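HD domain protein (Enterococcus faecalis, PDB 4LRL) probably hydrolyses deoxyribonucleoside triphosphates at a metal-dependent HD-domain site, under allosteric control by bound nucleotides. Local coordinates at residues L92-I97 against D205-D210; I97-C102 against I126-A131. All blocks are in the same frame, centred on the assembly; numbering follows the deposited sequence.

Both contacts lie within the HD domain and share helix 87-108, with I97 as the residue common to the two. Their centres are about 8 Å apart. Contact 1 (92-97 with 205-210) joins the first half of that helix to the start of helix 206-219; contact 2 (97-102 with 126-131) joins the following turns to helix 124-133 and, along the chain, is nested inside the loop that contact 1 closes. They meet directly where V94 and Y95 of contact 1 pack on A131 and L128 of contact 2. Helix 87-108 thus ties together the helices that carry or lead to the nickel ligands H90, H134, D135 and D207.

Contact 1: residues L92-I97 against D205-D210; sequences LGVYEI and DADRMD. With NI (nickel (II) ion), chain N.
Helix 87-108, at 92-97, and the first turn of helix 206-219 approach to 8.4 Å between segment axes at 119°, with V94 opposite A206, their CA atoms 5.3 Å apart. I97 sends both branches across: with CG1 anti to the carbonyl carbon (chi1 -64°), its CD1 comes to 3.5 Å from D210 N and also meets the CB of M209, while its other branch, CG2, lies against the CB of A206. V94 splits in the same way, CG1 on the backbone of A206 and D207, CG2 at 3.8 Å from D210 CB. D210 lays its carboxylate against the bare backbone of G93, OD2 3.2 Å from G93 CA; that oxygen also accepts from H45 NE2 and forms a salt bridge with R214. D205 caps the second helix, its OD2 accepting from R208 N at 2.7 Å in a nearly straight bond and more weakly from D207 N. Two residues on, D207 binds nickel through OD2 at 2.1 Å, while OD1 accepts from a water on the same metal, a second grip that should limit rotation of the carboxylate. H90, H134 and D135 complete the protein ligands, the H...HD...D metal site characteristic of HD-domain phosphohydrolases.

Contact 2: residues I97-C102 against I126-A131; sequences ITRRIC and ITLCAA
T98 and T127 meet methyl to methyl, CG2 to CG2 at 3.6 Å, between two nearly antiparallel helices of the all-helical HD-domain core, whose segment axes run 160° apart and 9.6 Å from each other at closest approach. In both threonines chi1, measured to OG1, is near -60° (-61° in T98, -51° in T127), which leaves CG2 anti to the backbone N and sends the methyls into the interface at a slant to one another. Their hydroxyls turn back to the preceding turn of chain, T98 OG1 bonding to V94 O and T127 OG1 to E123 O, so these buried polar atoms are satisfied without a partner across the interface. L128 works from beside this pair: its CD2 rests on the backbone of R99, 3.7 Å from R99 CA, and touches R99 CB, while the arginine's chain bends away to bring its guanidinium to E96. C102 adds a looser contact one turn beyond T98, its SG 4.3 Å from T127 CG2. W119 packs on C102 and T127, and M199 of helix 194-200 on T98. Towards the metal ligand H134, the methyl of A131 sits close against the threonine, its CB 3.8 Å from T98 CB and 3.4 Å from T98 OG1.

Contact 1: residues L92-I97 against D205-D210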
loop_
_atom_site.group_PDB
_atom_site.type_symbol
_atom_site.label_atom_id
_atom_site.label_comp_id
_atom_site.label_asym_id
_atom_site.label_seq_id
_atom_site.Cartn_x
_atom_site.Cartn_y
_atom_site.Cartn_z
ATOM N N LEU C 92 8.602 -10.256 18.909
ATOM C CA LEU C 92 7.182 -10.050 19.195
ATOM C C LEU C 92 6.328 -10.432 17.996
ATOM O O LEU C 92 5.224 -10.928 18.166
ATOM C CB LEU C 92 6.877 -8.603 19.618
ATOM C CG LEU C 92 7.517 -7.963 20.859
ATOM C CD1 LEU C 92 6.619 -6.863 21.382
ATOM C CD2 LEU C 92 7.810 -8.921 21.988
ATOM N N GLY C 93 6.854 -10.207 16.790
ATOM C CA GLY C 93 6.150 -10.552 15.558
ATOM C C GLY C 93 5.927 -12.052 15.452
ATOM O O GLY C 93 4.817 -12.515 15.147
ATOM N N VAL C 94 6.988 -12.811 15.701
ATOM C CA VAL C 94 6.937 -14.270 15.614
ATOM C C VAL C 94 5.958 -14.792 16.647
ATOM O O VAL C 94 5.139 -15.641 16.342
ATOM C CB VAL C 94 8.342 -14.896 15.785
ATOM C CG1 VAL C 94 8.289 -16.444 15.744
ATOM C CG2 VAL C 94 9.250 -14.372 14.708
ATOM N N TYR C 95 6.010 -14.228 17.857
ATOM C CA TYR C 95 5.042 -14.560 18.902
ATOM C C TYR C 95 3.613 -14.292 18.425
ATOM O O TYR C 95 2.727 -15.125 18.598
ATOM C CB TYR C 95 5.323 -13.784 20.200
ATOM C CG TYR C 95 4.066 -13.606 21.038
ATOM C CD1 TYR C 95 3.608 -14.633 21.861
ATOM C CD2 TYR C 95 3.305 -12.431 20.962
ATOM C CE1 TYR C 95 2.439 -14.491 22.610
ATOM C CE2 TYR C 95 2.125 -12.284 21.706
ATOM C CZ TYR C 95 1.708 -13.320 22.531
ATOM O OH TYR C 95 0.565 -13.199 23.278
ATOM N N GLU C 96 3.396 -13.126 17.823
ATOM C CA GLU C 96 2.066 -12.749 17.357
ATOM C C GLU C 96 1.488 -13.679 16.282
ATOM O O GLU C 96 0.326 -14.082 16.375
ATOM C CB GLU C 96 2.030 -11.290 16.876
ATOM C CG GLU C 96 0.653 -10.846 16.348
ATOM C CD GLU C 96 -0.469 -10.885 17.394
ATOM O OE1 GLU C 96 -1.642 -10.716 16.992
ATOM O OE2 GLU C 96 -0.201 -11.055 18.610
ATOM N N ILE C 97 2.291 -13.999 15.271
ATOM C CA ILE C 97 1.862 -14.899 14.198
ATOM C C ILE C 97 1.493 -16.268 14.786
ATOM O O ILE C 97 0.474 -16.845 14.423
ATOM C CB ILE C 97 2.951 -15.048 13.106
ATOM C CG1 ILE C 97 3.198 -13.691 12.400
ATOM C CG2 ILE C 97 2.590 -16.172 12.122
ATOM C CD1 ILE C 97 4.198 -13.749 11.231
ATOM N N ASP C 205 7.229 -21.277 8.496
ATOM C CA ASP C 205 6.922 -21.158 9.915
ATOM C C ASP C 205 6.746 -19.685 10.319
ATOM O O ASP C 205 6.976 -18.778 9.506
ATOM C CB ASP C 205 8.051 -21.797 10.724
ATOM C CG ASP C 205 9.410 -21.195 10.400
ATOM O OD1 ASP C 205 10.321 -21.952 10.027
ATOM O OD2 ASP C 205 9.558 -19.952 10.483
ATOM N N ALA C 206 6.374 -19.464 11.581
ATOM C CA ALA C 206 6.092 -18.133 12.099
ATOM C C ALA C 206 7.320 -17.219 12.053
ATOM O O ALA C 206 7.194 -15.996 11.942
ATOM C CB ALA C 206 5.555 -18.232 13.508
ATOM N N ASP C 207 8.499 -17.839 12.114
ATOM C CA ASP C 207 9.783 -17.139 12.112
ATOM C C ASP C 207 10.055 -16.564 10.718
ATOM O O ASP C 207 10.227 -15.355 10.550
ATOM C CB ASP C 207 10.889 -18.127 12.561
ATOM C CG ASP C 207 12.272 -17.489 12.675
ATOM O OD1 ASP C 207 13.246 -18.238 12.869
ATOM O OD2 ASP C 207 12.414 -16.260 12.583
ATOM N N ARG C 208 10.075 -17.435 9.720
ATOM C CA ARG C 208 10.235 -17.015 8.332
ATOM C C ARG C 208 9.147 -16.026 7.908
ATOM O O ARG C 208 9.442 -15.007 7.269
ATOM C CB ARG C 208 10.244 -18.230 7.401
ATOM C CG ARG C 208 11.325 -19.260 7.724
ATOM C CD ARG C 208 11.113 -20.451 6.854
ATOM N NE ARG C 208 12.001 -21.587 7.096
ATOM C CZ ARG C 208 13.222 -21.713 6.584
ATOM N NH1 ARG C 208 13.930 -22.813 6.821
ATOM N NH2 ARG C 208 13.733 -20.745 5.826
ATOM N N MET C 209 7.901 -16.305 8.287
ATOM C CA MET C 209 6.786 -15.446 7.881
ATOM C C MET C 209 6.941 -14.019 8.423
ATOM O O MET C 209 6.737 -13.053 7.697
ATOM C CB MET C 209 5.431 -16.063 8.252
ATOM C CG MET C 209 5.097 -17.319 7.431
ATOM S SD MET C 209 3.352 -17.777 7.472
ATOM C CE MET C 209 3.274 -18.808 8.931
ATOM N N ASP C 210 7.340 -13.886 9.681
ATOM C CA ASP C 210 7.531 -12.559 10.230
ATOM C C ASP C 210 8.715 -11.829 9.592
ATOM O O ASP C 210 8.559 -10.693 9.179
ATOM C CB ASP C 210 7.675 -12.568 11.748
ATOM C CG ASP C 210 7.698 -11.159 12.318
ATOM O OD1 ASP C 210 8.804 -10.664 12.607
ATOM O OD2 ASP C 210 6.616 -10.533 12.439
HETATM NI NI NI N . 13.699 -15.280 13.954
HETATM O O HOH W 1 15.299 -16.555 13.320
HETATM O O HOH W 2 15.223 -14.051 12.537
#

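Contact 2: residues I97-C102 against I126-A131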
loop_
_atom_site.group_PDB
_atom_site.type_symbol
_atom_site.label_atom_id
_atom_site.label_comp_id
_atom_site.label_asym_id
_atom_site.label_seq_id
_atom_site.Cartn_x
_atom_site.Cartn_y
_atom_site.Cartn_z
ATOM N N ILE C 97 2.291 -13.999 15.271
ATOM C CA ILE C 97 1.862 -14.899 14.198
ATOM C C ILE C 97 1.493 -16.268 14.786
ATOM O O ILE C 97 0.474 -16.845 14.423
ATOM C CB ILE C 97 2.951 -15.048 13.106
ATOM C CG1 ILE C 97 3.198 -13.691 12.400
ATOM C CG2 ILE C 97 2.590 -16.172 12.122
ATOM C CD1 ILE C 97 4.198 -13.749 11.231
ATOM N N THR C 98 2.319 -16.748 15.714
ATOM C CA THR C 98 2.133 -18.030 16.394
ATOM C C THR C 98 0.834 -18.021 17.202
ATOM O O THR C 98 0.094 -19.012 17.216
ATOM C CB THR C 98 3.333 -18.332 17.325
ATOM O OG1 THR C 98 4.528 -18.421 16.544
ATOM C CG2 THR C 98 3.154 -19.636 18.053
ATOM N N ARG C 99 0.555 -16.893 17.857
ATOM C CA ARG C 99 -0.683 -16.750 18.617
ATOM C C ARG C 99 -1.888 -16.820 17.680
ATOM O O ARG C 99 -2.887 -17.468 17.987
ATOM C CB ARG C 99 -0.687 -15.454 19.427
ATOM C CG ARG C 99 -1.899 -15.289 20.325
ATOM C CD ARG C 99 -2.092 -13.839 20.740
ATOM N NE ARG C 99 -2.467 -12.955 19.638
ATOM C CZ ARG C 99 -3.676 -12.887 19.068
ATOM N NH1 ARG C 99 -4.679 -13.664 19.480
ATOM N NH2 ARG C 99 -3.888 -12.023 18.070
ATOM N N ARG C 100 -1.783 -16.178 16.521
ATOM C CA ARG C 100 -2.891 -16.203 15.562
ATOM C C ARG C 100 -3.145 -17.616 15.056
ATOM O O ARG C 100 -4.302 -18.020 14.917
ATOM C CB ARG C 100 -2.656 -15.216 14.420
ATOM C CG ARG C 100 -2.753 -13.773 14.892
ATOM C CD ARG C 100 -2.386 -12.764 13.835
ATOM N NE ARG C 100 -2.224 -11.442 14.449
ATOM C CZ ARG C 100 -2.067 -10.291 13.790
ATOM N NH1 ARG C 100 -1.928 -9.161 14.473
ATOM N NH2 ARG C 100 -2.053 -10.261 12.460
ATOM N N ILE C 101 -2.064 -18.366 14.822
ATOM C CA ILE C 101 -2.159 -19.754 14.346
ATOM C C ILE C 101 -2.796 -20.678 15.387
ATOM O O ILE C 101 -3.682 -21.461 15.055
ATOM C CB ILE C 101 -0.773 -20.321 13.892
ATOM C CG1 ILE C 101 -0.211 -19.457 12.764
ATOM C CG2 ILE C 101 -0.898 -21.782 13.440
ATOM C CD1 ILE C 101 1.190 -19.819 12.309
ATOM N N CYS C 102 -2.336 -20.571 16.637
ATOM C CA CYS C 102 -2.873 -21.342 17.750
ATOM C C CYS C 102 -4.358 -21.067 17.949
ATOM O O CYS C 102 -5.136 -21.979 18.228
ATOM C CB CYS C 102 -2.117 -21.017 19.033
ATOM S SG CYS C 102 -0.439 -21.657 19.094
ATOM N N ILE C 126 3.557 -23.166 25.924
ATOM C CA ILE C 126 4.911 -23.555 25.532
ATOM C C ILE C 126 5.259 -23.104 24.106
ATOM O O ILE C 126 6.405 -22.748 23.822
ATOM C CB ILE C 126 5.158 -25.093 25.704
ATOM C CG1 ILE C 126 6.632 -25.431 25.436
ATOM C CG2 ILE C 126 4.234 -25.912 24.811
ATOM C CD1 ILE C 126 6.969 -26.910 25.526
ATOM N N THR C 127 4.266 -23.118 23.219
ATOM C CA THR C 127 4.478 -22.728 21.836
ATOM C C THR C 127 4.704 -21.210 21.738
ATOM O O THR C 127 5.559 -20.754 20.966
ATOM C CB THR C 127 3.317 -23.183 20.928
ATOM O OG1 THR C 127 3.064 -24.584 21.124
ATOM C CG2 THR C 127 3.653 -22.959 19.466
ATOM N N LEU C 128 3.950 -20.444 22.530
ATOM C CA LEU C 128 4.095 -18.991 22.562
ATOM C C LEU C 128 5.437 -18.605 23.167
ATOM O O LEU C 128 6.114 -17.697 22.678
ATOM C CB LEU C 128 2.941 -18.341 23.332
ATOM C CG LEU C 128 1.557 -18.469 22.701
ATOM C CD1 LEU C 128 0.457 -17.895 23.596
ATOM C CD2 LEU C 128 1.555 -17.817 21.331
ATOM N N CYS C 129 5.827 -19.318 24.221
ATOM C CA CYS C 129 7.117 -19.078 24.855
ATOM C C CYS C 129 8.265 -19.332 23.880
ATOM O O CYS C 129 9.114 -18.463 23.683
ATOM C CB CYS C 129 7.257 -19.915 26.126
ATOM S SG CYS C 129 6.211 -19.313 27.461
ATOM N N ALA C 130 8.268 -20.502 23.249
ATOM C CA ALA C 130 9.280 -20.817 22.229
ATOM C C ALA C 130 9.309 -19.812 21.076
ATOM O O ALA C 130 10.384 -19.481 20.581
ATOM C CB ALA C 130 9.113 -22.211 21.709
ATOM N N ALA C 131 8.141 -19.321 20.666
ATOM C CA ALA C 131 8.062 -18.313 19.608
ATOM C C ALA C 131 8.714 -16.992 20.024
ATOM O O ALA C 131 9.469 -16.396 19.265
ATOM C CB ALA C 131 6.628 -18.080 19.211
#